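Local coordinates for universal stress protein (Pseudomonas aeruginosa UCBPP-PA14, PDB 7MQ5), which is of unknown function but, as a putative universal stress protein of the HUP clan, probably takes part in the bacterial response to stress, at residues A[147-152]-A[276-281]; A[156-161]-A[172-177]. One frame throughout, in Å; residues are numbered along the deposited sequence.

Contact 1. Residues A[147-152]-A[276-281]; sequences DGEHRS and PDDIIA
Glu149 OE2 is held by two partners: a salt bridge to Arg248 NH1, and a weak bond of 3.0 Å from water 1 to Glu149 OE2. The same water can donate to Asp278 OD2 at 2.9 Å, though it has more acceptors within reach than protons, and it bridges two acidic side chains whose nearest oxygens, Glu149 OE2 and Asp278 OD2, stand 4.4 Å apart. A second single-water bridge joins the two helix starts. Water 2 lies 2.8 Å from Ser152 OG and accepts from Asp277 N at 2.9 Å, meeting the first amide of helix 277-287 just after the N-cap residue Pro276. Ser152 can hold this water because its hydroxyl stands anti to the backbone N (chi1 173°). Asp277 OD2 also comes within 3.5 Å of Ser152 OG.

The start of helix 148-167 is fixed separately, by Asp147 OD1, which takes the capping bond from His150 N and another from His150 ND1, the latter nearly in the imidazole plane.

Only 92 Å² is buried, and Glu149, Ser152 and Asp278 each have a second conformer, so the bridges are described for one conformer of each. The chemistry implies a hydrated seam, where water and Arg248 probably offset the repulsion between two carboxylates.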
ATOM      1  N   ASP A 147      -1.958  21.861  -3.312  1.00 26.47           N
ATOM      2  CA  ASP A 147      -1.038  22.541  -2.356  1.00 24.43           C
ATOM      3  C   ASP A 147       0.215  21.664  -2.255  1.00 22.59           C
ATOM      4  O   ASP A 147       0.169  20.521  -2.748  1.00 24.16           O
ATOM      5  CB  ASP A 147      -1.709  22.877  -1.017  1.00 25.46           C
ATOM      6  CG  ASP A 147      -1.994  21.708  -0.087  1.00 27.19           C
ATOM      7  OD1 ASP A 147      -1.371  20.637  -0.259  1.00 28.53           O
ATOM      8  OD2 ASP A 147      -2.836  21.887   0.827  1.00 32.77           O
ATOM      9  N   GLY A 148       1.294  22.188  -1.681  1.00 24.25           N
ATOM     10  CA  GLY A 148       2.573  21.452  -1.620  1.00 24.95           C
ATOM     11  C   GLY A 148       2.426  20.044  -1.067  1.00 26.15           C
ATOM     12  O   GLY A 148       3.043  19.104  -1.624  1.00 24.22           O
ATOM     13  N   GLU A 149       1.612  19.889  -0.021  0.60 24.70           N
ATOM     14  CA  GLU A 149       1.437  18.573   0.648  0.60 23.58           C
ATOM     15  C   GLU A 149       0.692  17.591  -0.269  0.60 21.43           C
ATOM     16  O   GLU A 149       1.117  16.413  -0.355  0.60 20.86           O
ATOM     17  CB  GLU A 149       0.728  18.776   1.984  0.60 23.89           C
ATOM     18  CG  GLU A 149       1.469  19.754   2.877  0.60 23.64           C
ATOM     19  CD  GLU A 149       1.011  19.856   4.320  0.60 26.85           C
ATOM     20  OE1 GLU A 149       0.195  19.013   4.751  0.60 34.65           O
ATOM     21  OE2 GLU A 149       1.482  20.780   5.012  0.60 28.37           O
ATOM     22  N   HIS A 150      -0.374  18.038  -0.937  1.00 21.25           N
ATOM     23  CA  HIS A 150      -1.112  17.105  -1.833  1.00 19.50           C
ATOM     24  C   HIS A 150      -0.282  16.844  -3.096  1.00 19.57           C
ATOM     25  O   HIS A 150      -0.290  15.700  -3.567  1.00 19.48           O
ATOM     26  CB  HIS A 150      -2.536  17.598  -2.108  1.00 23.84           C
ATOM     27  CG  HIS A 150      -3.442  17.454  -0.932  1.00 25.69           C
ATOM     28  ND1 HIS A 150      -3.483  18.385   0.083  1.00 27.94           N
ATOM     29  CD2 HIS A 150      -4.318  16.484  -0.594  1.00 28.77           C
ATOM     30  CE1 HIS A 150      -4.361  18.003   0.992  1.00 30.53           C
ATOM     31  NE2 HIS A 150      -4.887  16.839   0.600  1.00 32.14           N
ATOM     32  N   ARG A 151       0.437  17.845  -3.611  1.00 20.12           N
ATOM     33  CA  ARG A 151       1.264  17.603  -4.827  1.00 21.00           C
ATOM     34  C   ARG A 151       2.266  16.473  -4.557  1.00 19.60           C
ATOM     35  O   ARG A 151       2.385  15.572  -5.394  1.00 19.57           O
ATOM     36  CB  ARG A 151       2.012  18.862  -5.288  1.00 27.15           C
ATOM     37  CG  ARG A 151       1.129  19.921  -5.930  1.00 31.63           C
ATOM     38  CD  ARG A 151       1.928  20.952  -6.716  1.00 35.81           C
ATOM     39  NE  ARG A 151       3.005  21.570  -5.945  1.00 42.01           N
ATOM     40  CZ  ARG A 151       2.896  22.671  -5.198  1.00 42.78           C
ATOM     41  NH1 ARG A 151       1.743  23.312  -5.090  1.00 36.71           N
ATOM     42  NH2 ARG A 151       3.957  23.126  -4.554  1.00 42.85           N
ATOM     43  N   SER A 152       2.946  16.535  -3.412  0.60 19.22           N
ATOM     44  CA  SER A 152       3.959  15.523  -3.022  0.60 20.78           C
ATOM     45  C   SER A 152       3.303  14.149  -2.857  0.60 17.74           C
ATOM     46  O   SER A 152       3.816  13.173  -3.421  0.60 18.34           O
ATOM     47  CB  SER A 152       4.660  15.938  -1.753  0.60 22.32           C
ATOM     48  OG  SER A 152       5.509  14.906  -1.282  0.60 26.25           O
ATOM     49  N   PRO A 276       2.002  10.954   3.966  1.00 13.18           N
ATOM     50  CA  PRO A 276       2.736  12.176   3.652  1.00 14.19           C
ATOM     51  C   PRO A 276       4.148  12.129   4.245  1.00 14.78           C
ATOM     52  O   PRO A 276       4.341  11.572   5.309  1.00 14.52           O
ATOM     53  CB  PRO A 276       1.915  13.282   4.327  1.00 15.54           C
ATOM     54  CG  PRO A 276       0.526  12.712   4.420  1.00 15.63           C
ATOM     55  CD  PRO A 276       0.735  11.233   4.655  1.00 13.05           C
ATOM     56  N   ASP A 277       5.095  12.768   3.565  1.00 16.11           N
ATOM     57  CA  ASP A 277       6.507  12.787   4.030  1.00 18.00           C
ATOM     58  C   ASP A 277       6.633  13.291   5.477  1.00 18.94           C
ATOM     59  O   ASP A 277       7.432  12.707   6.222  1.00 19.60           O
ATOM     60  CB  ASP A 277       7.384  13.641   3.113  1.00 22.66           C
ATOM     61  CG  ASP A 277       7.576  13.079   1.717  1.00 27.23           C
ATOM     62  OD1 ASP A 277       7.288  11.888   1.516  1.00 30.74           O
ATOM     63  OD2 ASP A 277       8.045  13.838   0.847  1.00 37.01           O
ATOM     64  N   ASP A 278       5.887  14.342   5.843  0.60 19.38           N
ATOM     65  CA  ASP A 278       5.958  14.936   7.210  0.60 21.08           C
ATOM     66  C   ASP A 278       5.463  13.931   8.263  0.60 20.24           C
ATOM     67  O   ASP A 278       5.978  13.953   9.399  0.60 24.56           O
ATOM     68  CB  ASP A 278       5.138  16.228   7.308  0.60 24.26           C
ATOM     69  CG  ASP A 278       5.680  17.415   6.524  0.60 28.81           C
ATOM     70  OD1 ASP A 278       6.814  17.323   6.001  0.60 32.39           O
ATOM     71  OD2 ASP A 278       4.963  18.437   6.452  0.60 34.31           O
ATOM     72  N   ILE A 279       4.465  13.126   7.902  1.00 18.12           N
ATOM     73  CA  ILE A 279       3.899  12.093   8.814  1.00 16.22           C
ATOM     74  C   ILE A 279       4.913  10.946   8.944  1.00 16.06           C
ATOM     75  O   ILE A 279       5.167  10.489  10.067  1.00 17.01           O
ATOM     76  CB  ILE A 279       2.525  11.617   8.297  1.00 15.69           C
ATOM     77  CG1 ILE A 279       1.480  12.738   8.265  1.00 20.10           C
ATOM     78  CG2 ILE A 279       2.038  10.427   9.102  1.00 15.63           C
ATOM     79  CD1 ILE A 279       1.131  13.275   9.617  1.00 22.96           C
ATOM     80  N   ILE A 280       5.491  10.508   7.830  1.00 15.13           N
ATOM     81  CA  ILE A 280       6.546   9.449   7.866  1.00 15.53           C
ATOM     82  C   ILE A 280       7.686   9.894   8.790  1.00 17.33           C
ATOM     83  O   ILE A 280       8.141   9.072   9.602  1.00 17.90           O
ATOM     84  CB  ILE A 280       7.062   9.153   6.444  1.00 15.93           C
ATOM     85  CG1 ILE A 280       5.992   8.472   5.583  1.00 16.53           C
ATOM     86  CG2 ILE A 280       8.352   8.346   6.495  1.00 17.01           C
ATOM     87  CD1 ILE A 280       5.637   7.075   6.026  1.00 17.22           C
ATOM     88  N   ALA A 281       8.148  11.140   8.658  1.00 18.91           N
ATOM     89  CA  ALA A 281       9.270  11.628   9.494  1.00 21.48           C
ATOM     90  C   ALA A 281       8.905  11.522  10.981  1.00 19.75           C
ATOM     91  O   ALA A 281       9.761  11.080  11.771  1.00 21.49           O
ATOM     92  CB  ALA A 281       9.627  13.041   9.107  1.00 23.78           C
TER
HETATM   93  O   HOH W   1       2.169  18.851   7.201  0.60 28.01           O
HETATM   94  O   HOH W   2       4.352  13.616   0.902  1.00 35.12           O

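Contact 2. Residues A[156-161]-A[172-177]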
ATOM      1  N   GLY A 156       3.774  10.712  -5.169  1.00 14.06           N
ATOM      2  CA  GLY A 156       4.210   9.408  -4.633  1.00 13.75           C
ATOM      3  C   GLY A 156       3.224   8.304  -4.976  1.00 11.51           C
ATOM      4  O   GLY A 156       3.641   7.178  -5.329  1.00 12.03           O
ATOM      5  N   ILE A 157       1.933   8.609  -4.892  1.00 10.69           N
ATOM      6  CA  ILE A 157       0.884   7.610  -5.232  1.00 10.25           C
ATOM      7  C   ILE A 157       1.046   7.204  -6.699  1.00 10.67           C
ATOM      8  O   ILE A 157       1.065   6.003  -6.996  1.00 11.21           O
ATOM      9  CB  ILE A 157      -0.505   8.208  -4.947  1.00 10.75           C
ATOM     10  CG1 ILE A 157      -0.751   8.353  -3.442  1.00 11.27           C
ATOM     11  CG2 ILE A 157      -1.605   7.405  -5.631  1.00 12.16           C
ATOM     12  CD1 ILE A 157      -1.880   9.302  -3.102  1.00 11.63           C
ATOM     13  N   ILE A 158       1.256   8.182  -7.584  0.50 10.87           N
ATOM     14  CA  ILE A 158       1.399   7.868  -9.034  0.50 10.89           C
ATOM     15  C   ILE A 158       2.736   7.163  -9.292  0.50 11.09           C
ATOM     16  O   ILE A 158       2.757   6.231 -10.119  0.50 11.41           O
ATOM     17  CB  ILE A 158       1.249   9.136  -9.893  0.50 11.86           C
ATOM     18  CG1 ILE A 158      -0.142   9.759  -9.752  0.50 11.92           C
ATOM     19  CG2 ILE A 158       1.588   8.840 -11.346  0.50 12.24           C
ATOM     20  CD1 ILE A 158      -1.287   8.850 -10.132  0.50 11.68           C
ATOM     21  N   SER A 159       3.818   7.583  -8.636  0.70 11.98           N
ATOM     22  CA  SER A 159       5.119   6.922  -8.909  0.70 12.94           C
ATOM     23  C   SER A 159       5.040   5.437  -8.534  0.70 11.75           C
ATOM     24  O   SER A 159       5.537   4.581  -9.272  0.70 12.64           O
ATOM     25  CB  SER A 159       6.222   7.613  -8.162  0.70 13.59           C
ATOM     26  OG  SER A 159       7.470   7.035  -8.483  0.70 16.94           O
ATOM     27  N   HIS A 160       4.446   5.149  -7.379  1.00 11.05           N
ATOM     28  CA  HIS A 160       4.378   3.735  -6.935  1.00 11.12           C
ATOM     29  C   HIS A 160       3.408   2.952  -7.827  1.00 10.83           C
ATOM     30  O   HIS A 160       3.743   1.834  -8.241  1.00 11.56           O
ATOM     31  CB  HIS A 160       3.963   3.616  -5.462  1.00 11.14           C
ATOM     32  CG  HIS A 160       5.017   3.992  -4.464  1.00 12.15           C
ATOM     33  ND1 HIS A 160       5.287   5.309  -4.122  1.00 15.35           N
ATOM     34  CD2 HIS A 160       5.866   3.239  -3.729  1.00 14.64           C
ATOM     35  CE1 HIS A 160       6.238   5.340  -3.204  1.00 15.75           C
ATOM     36  NE2 HIS A 160       6.593   4.087  -2.938  1.00 14.39           N
ATOM     37  N   ALA A 161       2.254   3.544  -8.149  1.00 10.12           N
ATOM     38  CA  ALA A 161       1.264   2.819  -8.981  1.00 10.53           C
ATOM     39  C   ALA A 161       1.814   2.528 -10.381  1.00 10.80           C
ATOM     40  O   ALA A 161       1.617   1.418 -10.891  1.00 11.25           O
ATOM     41  CB  ALA A 161      -0.015   3.606  -9.053  1.00 10.59           C
ATOM     42  N   LEU A 172      -2.519   0.916 -15.831  1.00 13.71           N
ATOM     43  CA  LEU A 172      -2.686   1.929 -14.772  1.00 12.79           C
ATOM     44  C   LEU A 172      -3.953   2.757 -15.015  1.00 12.63           C
ATOM     45  O   LEU A 172      -4.194   3.200 -16.149  1.00 14.77           O
ATOM     46  CB  LEU A 172      -1.436   2.810 -14.776  1.00 13.61           C
ATOM     47  CG  LEU A 172      -1.448   3.987 -13.806  1.00 14.94           C
ATOM     48  CD1 LEU A 172      -1.528   3.498 -12.373  1.00 15.42           C
ATOM     49  CD2 LEU A 172      -0.223   4.866 -14.023  1.00 17.15           C
ATOM     50  N   HIS A 173      -4.708   2.982 -13.949  1.00 11.49           N
ATOM     51  CA  HIS A 173      -5.979   3.734 -13.924  1.00 11.81           C
ATOM     52  C   HIS A 173      -5.929   4.691 -12.734  1.00 11.56           C
ATOM     53  O   HIS A 173      -5.260   4.362 -11.735  1.00 11.50           O
ATOM     54  CB  HIS A 173      -7.156   2.738 -13.895  1.00 14.26           C
ATOM     55  CG  HIS A 173      -7.026   1.644 -14.922  1.00 17.31           C
ATOM     56  ND1 HIS A 173      -7.704   1.647 -16.130  1.00 21.73           N
ATOM     57  CD2 HIS A 173      -6.232   0.543 -14.944  1.00 19.05           C
ATOM     58  CE1 HIS A 173      -7.357   0.590 -16.836  1.00 19.69           C
ATOM     59  NE2 HIS A 173      -6.441  -0.106 -16.130  1.00 20.72           N
ATOM     60  N   VAL A 174      -6.631   5.812 -12.829  1.00 11.75           N
ATOM     61  CA  VAL A 174      -6.662   6.813 -11.730  1.00 11.70           C
ATOM     62  C   VAL A 174      -8.111   7.166 -11.396  1.00 12.23           C
ATOM     63  O   VAL A 174      -8.896   7.372 -12.319  1.00 14.06           O
ATOM     64  CB  VAL A 174      -5.887   8.079 -12.127  1.00 14.23           C
ATOM     65  CG1 VAL A 174      -5.927   9.130 -11.030  1.00 15.20           C
ATOM     66  CG2 VAL A 174      -4.454   7.759 -12.516  1.00 16.79           C
ATOM     67  N   ILE A 175      -8.437   7.214 -10.108  1.00 12.33           N
ATOM     68  CA  ILE A 175      -9.766   7.698  -9.637  1.00 13.14           C
ATOM     69  C   ILE A 175      -9.524   8.989  -8.856  1.00 13.77           C
ATOM     70  O   ILE A 175      -8.693   9.004  -7.923  1.00 14.55           O
ATOM     71  CB  ILE A 175     -10.551   6.650  -8.812  1.00 14.35           C
ATOM     72  CG1 ILE A 175     -11.879   7.200  -8.263  1.00 16.27           C
ATOM     73  CG2 ILE A 175      -9.704   6.090  -7.689  1.00 13.73           C
ATOM     74  CD1 ILE A 175     -12.840   7.711  -9.297  1.00 17.97           C
ATOM     75  N   SER A 176     -10.196  10.043  -9.300  1.00 14.42           N
ATOM     76  CA  SER A 176     -10.195  11.343  -8.601  1.00 15.96           C
ATOM     77  C   SER A 176     -11.612  11.571  -8.098  1.00 17.63           C
ATOM     78  O   SER A 176     -12.519  11.680  -8.930  1.00 20.23           O
ATOM     79  CB  SER A 176      -9.748  12.472  -9.488  1.00 17.83           C
ATOM     80  OG  SER A 176      -9.743  13.698  -8.771  1.00 22.24           O
ATOM     81  N   ALA A 177     -11.782  11.567  -6.787  1.00 19.71           N
ATOM     82  CA  ALA A 177     -13.106  11.776  -6.176  1.00 22.72           C
ATOM     83  C   ALA A 177     -13.061  13.119  -5.466  1.00 29.15           C
ATOM     84  O   ALA A 177     -12.279  13.269  -4.502  1.00 30.51           O
ATOM     85  CB  ALA A 177     -13.449  10.638  -5.251  1.00 23.69           C
TER
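Ala161 and Leu172 make the closer of two apolar contacts, with Ala161 CB 3.7 Å from Leu172 CD1. That leucine methyl also lies 4.0 Å from Ala161 C, so one branch of the leucine rests against both the side chain and the backbone of the helix. The second contact is one helical turn earlier and two residues further along the strand: Ile158 CD1 reaches Val174 CG2 at 4.1 Å, and the two side chains cross at about a right angle. Since Ile158 has two deposited conformers, this second contact holds for the one described.

The backbone spacing fits the groups that meet. CA atoms of Ala161 and Leu172 are 7.1 Å apart, where a methyl makes the contact on the helix side, whereas those of Ile158 and Val174 are 8.6 Å apart, where the longer isoleucine spans the gap. Ile158 CG1 lies beside the backbone N, anti to the carbonyl carbon (chi1 -63°), and with chi2 at -59° the end of the chain brings CD1 up to the valine methyl. Both side-chain contacts are apolar, methyl against methyl.

On another flank of the helix, Gly156 O accepts from both His160 N and His160 ND1, which arrive from opposite faces of the carbonyl plane. The ND1 bond is 2.8 Å to Gly156 O and lies almost in the imidazole plane, which helps to set the ring's rotation.

Further out, Phe213 touches Leu172 and Val174, while Ile158 also packs on Ala139 and Val174 on Val141, both from strand 136-141. In chain order, helix 148-167 connects the adjacent parallel strands 136-141 and 171-178, a beta-alpha-beta crossover. His173 and Ile175 instead touch helix 225-236, so strand 171-178 is sandwiched between helices, as in Rossmann-like alpha/beta folds.

From the N terminus, the chain has already built strands 9-13 to 123-126 and then strand 136-141 before it enters helix 148-167, which serves both contacts. The first turn of that helix belongs to contact 1 and a later part to contact 2. Contact 2 closes first: 10 residues separate its segments, six of them the rest of the helix, before strand 171-178 carries the second segment. Contact 1 closes only after 123 residues, when helix 277-287 begins, so the shorter loop lies wholly within the longer. Their centres are about 16 Å apart. Contact 2 is a buried contact that packs the helix on the sheet, while contact 1 ties its exposed start to the C-terminal helix that follows strand 270-274.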